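PDB 5Y8E: sefir domain protein, which probably acts in signalling through SEFIR-SEFIR association, being a bacterial example of a protein-interaction domain related to the TIR domains. Local coordinates for residues E33-R38 against I55-K60; E49-S54 against M85-N90; K60-C65 against K136-L141; K99-S104 against R140-E145. One frame throughout, in Å; residues are numbered along the deposited sequence.

Contact 1 of 4, residues E33-R38 against I55-K60; sequences EVILDR and IKIADK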
# COMPACT_ATOMS: atom_id res chain seq x y z
N GLU A 33 1.19 14.16 -0.71
CA GLU A 33 0.18 14.07 -1.76
C GLU A 33 -0.24 12.62 -1.88
O GLU A 33 0.62 11.74 -1.97
CB GLU A 33 0.75 14.56 -3.09
CG GLU A 33 1.15 16.03 -3.08
CD GLU A 33 -0.05 16.95 -3.01
OE1 GLU A 33 -1.18 16.49 -3.25
OE2 GLU A 33 0.14 18.14 -2.71
N VAL A 34 -1.54 12.36 -1.88
CA VAL A 34 -2.03 10.99 -1.97
C VAL A 34 -2.69 10.74 -3.31
O VAL A 34 -3.53 11.53 -3.76
CB VAL A 34 -2.98 10.61 -0.80
CG1 VAL A 34 -3.58 9.22 -1.03
CG2 VAL A 34 -2.23 10.64 0.52
N ILE A 35 -2.27 9.66 -3.96
CA ILE A 35 -2.91 9.18 -5.18
C ILE A 35 -3.94 8.10 -4.81
O ILE A 35 -3.58 7.00 -4.40
CB ILE A 35 -1.88 8.58 -6.16
CG1 ILE A 35 -0.78 9.61 -6.47
CG2 ILE A 35 -2.57 8.13 -7.45
CD1 ILE A 35 0.44 9.05 -7.23
N LEU A 36 -5.22 8.44 -4.97
CA LEU A 36 -6.31 7.55 -4.57
C LEU A 36 -7.30 7.36 -5.72
O LEU A 36 -7.73 8.35 -6.33
CB LEU A 36 -7.04 8.12 -3.34
CG LEU A 36 -8.14 7.24 -2.73
CD1 LEU A 36 -7.55 5.94 -2.17
CD2 LEU A 36 -8.90 8.01 -1.65
N ASP A 37 -7.65 6.11 -6.00
CA ASP A 37 -8.54 5.80 -7.13
C ASP A 37 -9.84 6.60 -7.15
O ASP A 37 -10.27 7.10 -8.19
CB ASP A 37 -8.82 4.29 -7.20
CG ASP A 37 -9.43 3.72 -5.91
OD1 ASP A 37 -9.57 4.45 -4.90
OD2 ASP A 37 -9.74 2.51 -5.89
N ARG A 38 -10.46 6.77 -5.99
CA ARG A 38 -11.77 7.42 -5.96
C ARG A 38 -11.72 8.92 -6.24
O ARG A 38 -12.67 9.49 -6.78
CB ARG A 38 -12.49 7.10 -4.66
CG ARG A 38 -12.70 5.61 -4.52
CD ARG A 38 -13.23 5.26 -3.17
NE ARG A 38 -14.56 5.81 -2.96
CZ ARG A 38 -15.15 5.84 -1.77
NH1 ARG A 38 -14.51 5.38 -0.71
NH2 ARG A 38 -16.37 6.35 -1.64
N ILE A 55 1.93 3.29 -9.28
CA ILE A 55 3.11 2.75 -8.60
C ILE A 55 4.37 3.36 -9.20
O ILE A 55 5.30 3.72 -8.47
CB ILE A 55 3.14 1.21 -8.66
CG1 ILE A 55 2.04 0.63 -7.76
CG2 ILE A 55 4.51 0.67 -8.25
CD1 ILE A 55 1.82 -0.88 -7.93
N LYS A 56 4.39 3.50 -10.52
CA LYS A 56 5.55 4.05 -11.20
C LYS A 56 5.84 5.49 -10.77
O LYS A 56 7.00 5.86 -10.55
CB LYS A 56 5.36 3.99 -12.72
CG LYS A 56 6.54 4.57 -13.48
CD LYS A 56 6.27 4.62 -14.97
CE LYS A 56 7.47 5.18 -15.71
NZ LYS A 56 8.62 4.25 -15.65
N ILE A 57 4.79 6.30 -10.65
CA ILE A 57 4.98 7.72 -10.32
C ILE A 57 5.03 8.04 -8.83
O ILE A 57 5.45 9.14 -8.45
CB ILE A 57 3.94 8.62 -11.02
CG1 ILE A 57 2.54 8.36 -10.47
CG2 ILE A 57 4.01 8.45 -12.53
CD1 ILE A 57 1.46 9.30 -11.03
N ALA A 58 4.62 7.11 -7.99
CA ALA A 58 4.66 7.34 -6.54
C ALA A 58 6.07 7.25 -5.97
O ALA A 58 6.90 6.48 -6.46
CB ALA A 58 3.76 6.36 -5.83
N ASP A 59 6.32 8.01 -4.91
CA ASP A 59 7.53 7.83 -4.12
C ASP A 59 7.35 6.63 -3.19
O ASP A 59 8.28 5.84 -2.99
CB ASP A 59 7.82 9.09 -3.30
CG ASP A 59 8.03 10.31 -4.15
OD1 ASP A 59 8.92 10.29 -5.04
OD2 ASP A 59 7.30 11.30 -3.95
N LYS A 60 6.15 6.51 -2.63
CA LYS A 60 5.86 5.41 -1.72
C LYS A 60 4.53 4.78 -2.12
O LYS A 60 3.63 5.47 -2.60
CB LYS A 60 5.79 5.90 -0.27
CG LYS A 60 7.12 6.42 0.30
CD LYS A 60 8.14 5.30 0.45
CE LYS A 60 9.32 5.70 1.35
NZ LYS A 60 10.07 6.85 0.78
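I35, at the end of strand 33-35, and A58, the first residue past helix 47-57, bring the two backbones closest, with 7.9 Å between their CA atoms. The contact is small and wholly apolar. Together the two segments bury 87 Å². On the strand side I35 alone does the touching. Its side chain is stretched out (chi2 169°), which carries the delta methyl across the gap. I35 CD1 lies 3.9 Å from I57 CG1 and equally far from I57 CD1. The two isoleucine branches pass slantwise over one another rather than meeting end on. I57 places CG1 between its own backbone N and carbonyl carbon (chi1 67°). This less common setting swings the ethyl arm back to the strand, although the residue itself sits on the exposed side of the helix. A58 adds a looser touch, its CB 4.5 Å from I35 CD1. D37, two residues past the strand, is bonded by Y8 OH at OD1 and by W10 NE1 at OD2. Strand 33-35 runs parallel to strand 3-7 and pairs with it through backbone bonds of E33 and I35 to V4. V34 packs on L26 and M27 of helix 13-29, while I35 packs on F50 and S54 as well as on the end of helix 47-57. The strand is thus held between helix 13-29 and helix 47-57.

Contact 2 of 4, residues E49-S54 against M85-N90; sequences EFMENS and MIITPN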
# COMPACT_ATOMS: atom_id res chain seq x y z
N GLU A 49 -4.47 -0.61 -15.02
CA GLU A 49 -3.66 0.44 -15.62
C GLU A 49 -3.40 1.56 -14.59
O GLU A 49 -2.34 2.07 -14.51
CB GLU A 49 -4.30 1.01 -16.87
CG GLU A 49 -3.53 2.06 -17.51
CD GLU A 49 -4.16 2.58 -18.83
OE1 GLU A 49 -5.04 1.92 -19.33
OE2 GLU A 49 -3.76 3.64 -19.31
N PHE A 50 -4.41 1.89 -13.81
CA PHE A 50 -4.23 2.95 -12.80
C PHE A 50 -3.20 2.52 -11.75
O PHE A 50 -2.35 3.25 -11.35
CB PHE A 50 -5.54 3.30 -12.16
CG PHE A 50 -5.44 4.39 -11.17
CD1 PHE A 50 -5.29 5.69 -11.55
CD2 PHE A 50 -5.54 4.11 -9.82
CE1 PHE A 50 -5.22 6.68 -10.59
CE2 PHE A 50 -5.49 5.10 -8.89
CZ PHE A 50 -5.31 6.35 -9.25
N MET A 51 -3.31 1.26 -11.35
CA MET A 51 -2.39 0.70 -10.40
C MET A 51 -0.94 0.74 -10.92
O MET A 51 -0.07 1.25 -10.31
CB MET A 51 -2.79 -0.73 -10.04
CG MET A 51 -1.82 -1.50 -9.11
SD MET A 51 -2.21 -3.26 -8.77
CE MET A 51 -2.64 -3.90 -10.42
N GLU A 52 -0.75 0.16 -12.09
CA GLU A 52 0.59 0.15 -12.68
C GLU A 52 1.20 1.55 -12.82
O GLU A 52 2.30 1.79 -12.44
CB GLU A 52 0.60 -0.59 -14.03
CG GLU A 52 1.89 -1.16 -14.37
CD GLU A 52 1.79 -2.30 -15.41
OE1 GLU A 52 0.95 -2.21 -16.27
OE2 GLU A 52 2.54 -3.27 -15.33
N ASN A 53 0.44 2.46 -13.37
CA ASN A 53 0.91 3.83 -13.53
C ASN A 53 1.18 4.54 -12.19
O ASN A 53 2.11 5.25 -12.06
CB ASN A 53 -0.05 4.68 -14.29
CG ASN A 53 0.52 6.04 -14.55
OD1 ASN A 53 1.42 6.15 -15.37
ND2 ASN A 53 0.08 7.06 -13.84
N SER A 54 0.28 4.37 -11.24
CA SER A 54 0.42 5.07 -9.97
C SER A 54 1.63 4.58 -9.18
O SER A 54 2.29 5.36 -8.49
CB SER A 54 -0.86 4.96 -9.15
OG SER A 54 -1.92 5.58 -9.86
N MET A 85 -7.01 -4.89 -9.27
CA MET A 85 -6.54 -3.76 -8.50
C MET A 85 -5.54 -4.17 -7.38
O MET A 85 -5.19 -3.37 -6.57
CB MET A 85 -7.71 -2.96 -7.92
CG MET A 85 -8.38 -3.57 -6.75
SD MET A 85 -10.10 -2.85 -6.44
CE MET A 85 -9.70 -1.19 -6.33
N ILE A 86 -5.10 -5.41 -7.39
CA ILE A 86 -4.25 -5.98 -6.40
C ILE A 86 -2.85 -6.23 -7.01
O ILE A 86 -2.73 -6.77 -8.05
CB ILE A 86 -4.90 -7.31 -5.87
CG1 ILE A 86 -6.20 -6.93 -5.13
CG2 ILE A 86 -4.01 -8.04 -5.04
CD1 ILE A 86 -6.96 -8.00 -4.65
N ILE A 87 -1.83 -5.80 -6.31
CA ILE A 87 -0.48 -5.94 -6.78
C ILE A 87 -0.17 -7.39 -7.16
O ILE A 87 -0.41 -8.28 -6.42
CB ILE A 87 0.50 -5.40 -5.75
CG1 ILE A 87 0.42 -3.89 -5.68
CG2 ILE A 87 1.89 -5.74 -6.08
CD1 ILE A 87 1.14 -3.32 -4.54
N THR A 88 0.45 -7.55 -8.32
CA THR A 88 0.88 -8.86 -8.82
C THR A 88 2.39 -9.13 -8.62
O THR A 88 3.13 -8.22 -8.53
CB THR A 88 0.66 -8.95 -10.37
OG1 THR A 88 1.41 -7.95 -10.97
CG2 THR A 88 -0.79 -8.74 -10.72
N PRO A 89 2.81 -10.40 -8.67
CA PRO A 89 4.24 -10.68 -8.56
C PRO A 89 5.04 -9.90 -9.60
O PRO A 89 6.10 -9.37 -9.28
CB PRO A 89 4.32 -12.18 -8.86
CG PRO A 89 3.01 -12.71 -8.36
CD PRO A 89 2.01 -11.64 -8.69
N ASN A 90 4.53 -9.82 -10.82
CA ASN A 90 5.25 -9.11 -11.88
C ASN A 90 5.44 -7.62 -11.58
O ASN A 90 6.51 -7.07 -11.82
CB ASN A 90 4.55 -9.29 -13.22
CG ASN A 90 5.39 -8.78 -14.37
OD1 ASN A 90 5.05 -7.80 -15.02
ND2 ASN A 90 6.51 -9.44 -14.60
O HOH W 1 2.71 -6.54 -15.15
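M51 reaches from helix 47-57 to the backbone of M85-I87, and its thioether makes nearly all of the contact. CB leaves the helix facing the other segment. CG continues outward, and the extended chi1 (175°) and chi2 (-175°) carry the sulfur to the peptide. There SD rests against a peptide group, 3.5 Å from I86 C and 3.6 Å from I87 N. It also lies 3.7 Å from M85 O, and I87 CG1 lies 4.1 Å from it. The chain then bends at chi3 (45°). CE ends 3.7 Å from I86 O, beside the same peptide. I87 N has a polar partner of its own, Y69 OH. Beside this packing, a water donates to N90 OD1 at 2.7 Å and to E52 OE2 at 3.3 Å, linking the two segments. T88 OG1 caps the N-terminus of helix 89-93 by bonding I91 N. M51 also packs on I91 of that helix. I86 turns to Y69, K72 and A73 of helix 67-75, and I87 touches S7 of strand 3-7. Segment 85-90 therefore runs between helix 47-57 and helix 67-75 before helix 89-93 begins.

Contact 3 of 4, residues K60-C65 against K136-L141; sequences KVLVIC and KELERL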
# COMPACT_ATOMS: atom_id res chain seq x y z
N LYS A 60 6.15 6.51 -2.63
CA LYS A 60 5.86 5.41 -1.72
C LYS A 60 4.53 4.78 -2.12
O LYS A 60 3.63 5.47 -2.60
CB LYS A 60 5.79 5.90 -0.27
CG LYS A 60 7.12 6.42 0.30
CD LYS A 60 8.14 5.30 0.45
CE LYS A 60 9.32 5.70 1.35
NZ LYS A 60 10.07 6.85 0.78
N VAL A 61 4.41 3.47 -1.91
CA VAL A 61 3.17 2.76 -2.21
C VAL A 61 2.70 2.06 -0.94
O VAL A 61 3.36 1.15 -0.44
CB VAL A 61 3.38 1.70 -3.32
CG1 VAL A 61 2.10 0.90 -3.54
CG2 VAL A 61 3.82 2.37 -4.63
N LEU A 62 1.56 2.49 -0.41
CA LEU A 62 1.00 1.80 0.74
C LEU A 62 0.22 0.59 0.23
O LEU A 62 -0.61 0.72 -0.67
CB LEU A 62 0.07 2.72 1.53
CG LEU A 62 0.63 4.07 1.96
CD1 LEU A 62 -0.30 4.76 2.98
CD2 LEU A 62 2.06 3.94 2.51
N VAL A 63 0.50 -0.58 0.80
CA VAL A 63 -0.21 -1.78 0.39
C VAL A 63 -1.11 -2.16 1.55
O VAL A 63 -0.62 -2.60 2.59
CB VAL A 63 0.74 -2.94 0.03
CG1 VAL A 63 -0.05 -4.09 -0.59
CG2 VAL A 63 1.81 -2.48 -0.95
N ILE A 64 -2.41 -1.96 1.38
CA ILE A 64 -3.34 -2.16 2.48
C ILE A 64 -3.68 -3.65 2.57
O ILE A 64 -4.54 -4.16 1.85
CB ILE A 64 -4.62 -1.32 2.34
CG1 ILE A 64 -4.27 0.16 2.13
CG2 ILE A 64 -5.52 -1.52 3.55
CD1 ILE A 64 -3.32 0.74 3.19
N CYS A 65 -2.98 -4.33 3.46
CA CYS A 65 -3.08 -5.77 3.52
C CYS A 65 -4.09 -6.24 4.54
O CYS A 65 -3.74 -6.63 5.65
CB CYS A 65 -1.71 -6.36 3.82
SG CYS A 65 -0.51 -6.15 2.49
N LYS A 136 1.88 7.33 13.54
CA LYS A 136 3.18 7.98 13.67
C LYS A 136 4.25 7.19 12.93
O LYS A 136 5.11 7.76 12.25
CB LYS A 136 3.55 8.13 15.15
CG LYS A 136 4.89 8.80 15.41
CD LYS A 136 5.14 8.85 16.92
CE LYS A 136 6.47 9.49 17.26
NZ LYS A 136 7.62 8.68 16.77
N GLU A 137 4.21 5.86 13.06
CA GLU A 137 5.20 5.03 12.39
C GLU A 137 4.99 5.02 10.88
O GLU A 137 5.96 5.04 10.12
CB GLU A 137 5.20 3.60 12.95
CG GLU A 137 6.16 2.65 12.23
CD GLU A 137 7.64 2.96 12.44
OE1 GLU A 137 7.99 3.95 13.14
OE2 GLU A 137 8.48 2.21 11.89
N LEU A 138 3.73 5.00 10.44
CA LEU A 138 3.43 5.08 9.01
C LEU A 138 4.00 6.37 8.42
O LEU A 138 4.62 6.36 7.35
CB LEU A 138 1.92 5.02 8.76
CG LEU A 138 1.45 5.31 7.33
CD1 LEU A 138 2.02 4.30 6.34
CD2 LEU A 138 -0.07 5.30 7.28
N GLU A 139 3.79 7.46 9.14
CA GLU A 139 4.27 8.77 8.72
C GLU A 139 5.80 8.79 8.62
O GLU A 139 6.37 9.30 7.65
CB GLU A 139 3.77 9.81 9.72
CG GLU A 139 4.14 11.23 9.43
CD GLU A 139 3.64 12.15 10.50
OE1 GLU A 139 2.61 12.81 10.29
OE2 GLU A 139 4.28 12.18 11.58
N ARG A 140 6.46 8.21 9.62
CA ARG A 140 7.92 8.08 9.61
C ARG A 140 8.41 7.32 8.38
O ARG A 140 9.34 7.75 7.70
CB ARG A 140 8.42 7.37 10.88
CG ARG A 140 9.93 7.42 11.04
CD ARG A 140 10.45 6.51 12.14
NE ARG A 140 10.28 5.09 11.82
CZ ARG A 140 11.07 4.41 11.00
NH1 ARG A 140 12.09 5.01 10.40
NH2 ARG A 140 10.85 3.13 10.76
N LEU A 141 7.78 6.18 8.11
CA LEU A 141 8.17 5.34 6.97
C LEU A 141 7.97 6.06 5.63
O LEU A 141 8.78 5.91 4.70
CB LEU A 141 7.39 4.03 7.00
CG LEU A 141 7.76 3.06 8.12
CD1 LEU A 141 6.69 2.00 8.29
CD2 LEU A 141 9.11 2.43 7.82
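L62 and L138 meet tip to tip between strand 60-65 and helix 131-143. L138 CD1 lies 3.8 Å from L62 CD2 and 4.1 Å from L62 CD1, so one methyl faces the fork of the other leucine. L138 sends CG anti to its backbone N (chi1 171°), which turns its end toward the strand. At the start of the strand, K60 CE passes 3.4 Å from L141 O. The lysine chain bends at chi2 and chi4, and NZ goes on to bond E144 O, with a weak bond to I142 O. A positive charge beside carbonyls at a helix C-terminus is probably favourable. On the outer side of the helix, R140 grips E137 side-on. NE bonds OE1 at 2.9 Å and NH2 bonds OE2 at 2.8 Å. Both oxygens lie near the guanidinium plane, but the nitrogens meet them from out of the carboxylate plane. In the next shell, L62 packs on V4, I6 and L26, while L138 packs on L22. Helices 131-143 and 13-29 thus share one face of the sheet. A helix laid over a central, mainly parallel sheet in this way is typical of the alpha/beta fold that SEFIR shares with TIR domains.

Contact 4 of 4, residues K99-S104 against R140-E145; sequences KFIPIS and RLIWEE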
# COMPACT_ATOMS: atom_id res chain seq x y z
N LYS A 99 10.04 1.10 -2.30
CA LYS A 99 8.82 1.88 -2.51
C LYS A 99 7.66 1.41 -1.65
O LYS A 99 6.80 2.21 -1.27
CB LYS A 99 8.37 1.85 -3.98
CG LYS A 99 9.05 2.87 -4.87
CD LYS A 99 8.13 3.25 -6.03
CE LYS A 99 8.90 4.01 -7.08
NZ LYS A 99 8.03 4.48 -8.17
N PHE A 100 7.61 0.11 -1.35
CA PHE A 100 6.42 -0.45 -0.72
C PHE A 100 6.42 -0.32 0.80
O PHE A 100 7.43 -0.60 1.46
CB PHE A 100 6.24 -1.93 -1.11
CG PHE A 100 6.04 -2.15 -2.58
CD1 PHE A 100 4.83 -1.83 -3.19
CD2 PHE A 100 7.07 -2.67 -3.36
CE1 PHE A 100 4.65 -2.02 -4.56
CE2 PHE A 100 6.91 -2.86 -4.72
CZ PHE A 100 5.69 -2.54 -5.32
N ILE A 101 5.28 0.12 1.34
CA ILE A 101 5.03 0.10 2.78
C ILE A 101 3.76 -0.72 3.02
O ILE A 101 2.64 -0.20 2.95
CB ILE A 101 4.85 1.50 3.36
CG1 ILE A 101 6.07 2.38 3.05
CG2 ILE A 101 4.59 1.44 4.89
CD1 ILE A 101 5.88 3.84 3.45
N PRO A 102 3.93 -2.02 3.29
CA PRO A 102 2.77 -2.86 3.55
C PRO A 102 2.21 -2.56 4.93
O PRO A 102 2.99 -2.45 5.88
CB PRO A 102 3.35 -4.28 3.51
CG PRO A 102 4.65 -4.14 2.75
CD PRO A 102 5.17 -2.80 3.18
N ILE A 103 0.90 -2.40 5.04
CA ILE A 103 0.24 -2.23 6.33
C ILE A 103 -0.67 -3.43 6.54
O ILE A 103 -1.64 -3.62 5.79
CB ILE A 103 -0.61 -0.94 6.36
CG1 ILE A 103 0.23 0.28 5.97
CG2 ILE A 103 -1.23 -0.74 7.75
CD1 ILE A 103 -0.60 1.57 5.80
N SER A 104 -0.37 -4.24 7.55
CA SER A 104 -1.17 -5.43 7.84
C SER A 104 -2.32 -5.09 8.78
O SER A 104 -2.11 -4.59 9.89
CB SER A 104 -0.32 -6.54 8.45
OG SER A 104 -1.06 -7.74 8.58
N ARG A 140 6.46 8.21 9.62
CA ARG A 140 7.92 8.08 9.61
C ARG A 140 8.41 7.32 8.38
O ARG A 140 9.34 7.75 7.70
CB ARG A 140 8.42 7.37 10.88
CG ARG A 140 9.93 7.42 11.04
CD ARG A 140 10.45 6.51 12.14
NE ARG A 140 10.28 5.09 11.82
CZ ARG A 140 11.07 4.41 11.00
NH1 ARG A 140 12.09 5.01 10.40
NH2 ARG A 140 10.85 3.13 10.76
N LEU A 141 7.78 6.18 8.11
CA LEU A 141 8.17 5.34 6.97
C LEU A 141 7.97 6.06 5.63
O LEU A 141 8.78 5.91 4.70
CB LEU A 141 7.39 4.03 7.00
CG LEU A 141 7.76 3.06 8.12
CD1 LEU A 141 6.69 2.00 8.29
CD2 LEU A 141 9.11 2.43 7.82
N ILE A 142 6.90 6.83 5.53
CA ILE A 142 6.62 7.58 4.31
C ILE A 142 7.70 8.62 4.02
O ILE A 142 8.16 8.75 2.88
CB ILE A 142 5.21 8.22 4.37
CG1 ILE A 142 4.14 7.16 4.08
CG2 ILE A 142 5.10 9.39 3.38
CD1 ILE A 142 2.72 7.60 4.42
N TRP A 143 8.13 9.34 5.06
CA TRP A 143 9.12 10.40 4.90
C TRP A 143 10.57 9.90 4.89
O TRP A 143 11.49 10.64 4.55
CB TRP A 143 8.93 11.47 5.99
CG TRP A 143 7.78 12.40 5.68
CD1 TRP A 143 6.46 12.22 6.01
CD2 TRP A 143 7.86 13.62 4.95
NE1 TRP A 143 5.72 13.28 5.53
CE2 TRP A 143 6.55 14.15 4.88
CE3 TRP A 143 8.91 14.33 4.35
CZ2 TRP A 143 6.27 15.36 4.24
CZ3 TRP A 143 8.63 15.53 3.72
CH2 TRP A 143 7.32 16.03 3.67
N GLU A 144 10.76 8.64 5.25
CA GLU A 144 12.09 8.04 5.21
C GLU A 144 12.54 7.84 3.77
O GLU A 144 11.73 7.57 2.88
CB GLU A 144 12.05 6.70 5.94
CG GLU A 144 13.38 6.00 6.11
CD GLU A 144 13.23 4.60 6.66
OE1 GLU A 144 12.27 3.90 6.26
OE2 GLU A 144 14.06 4.20 7.50
N GLU A 145 13.84 7.99 3.52
CA GLU A 145 14.39 7.74 2.19
C GLU A 145 15.51 6.72 2.28
O GLU A 145 16.68 7.08 2.31
CB GLU A 145 14.90 9.04 1.57
CG GLU A 145 13.81 10.08 1.34
CD GLU A 145 14.27 11.25 0.49
OE1 GLU A 145 14.69 11.02 -0.66
OE2 GLU A 145 14.23 12.40 0.98
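The backbone N of E144 is shared by two carbonyl oxygens at the end of helix 131-143, R140 O at 3.0 Å and L141 O at 3.4 Å, and both bonds are weak. L141 and I142 of this last turn pack on I101. In the alpha/beta fold of the SEFIR domain, this is where the closing helix lies over strand 100-108 of the central sheet. The strand contributes I101 only. Its CG1 lies anti to the carbonyl carbon (chi1 -56°), and the extended ethyl arm (chi2 173°) carries CD1 to the helix. CD1 sits 3.7 Å from L141 C and 3.9 Å from L141 CB. The same methyl is 3.8 Å from I142 CG1, so it is wedged between two consecutive residues of the helix. I101 also packs on L62 of the adjoining strand and on L138, one turn earlier in the helix. Backbone bonds to V61 and V63 fix I101 in the sheet. Outside the apolar patch, R140 NH1 and E144 OE2 form a long, weak ion pair. W143 NE1 bonds S30 O. The second branch of the isoleucine completes the packing, with I101 CG2 4.0 Å from L141 CD1.

Contacts 3 and 4 form one patch, their centres about 4 Å apart. Their helix segments overlap at R140 and L141, and L141 takes part in both. They use neighbouring strands, and V61 N probably bonds K99 O (2.8 Å), just before strand 100-108. Contacts 1 and 2 both use helix 47-57, with centres about 11 Å apart. I35 CG2 touches S54 OG at 3.6 Å. K60 ends contact 1 and opens the strand of contact 3, and I55 CG1 lies 4.0 Å from V61 CG2. I87 CD1 bridges from contact 2 to the sheet, 3.8 Å from V63 CG2 and 3.7 Å from F100 CE1. Contacts 2 and 4 lie on opposite sides of the chain's centre.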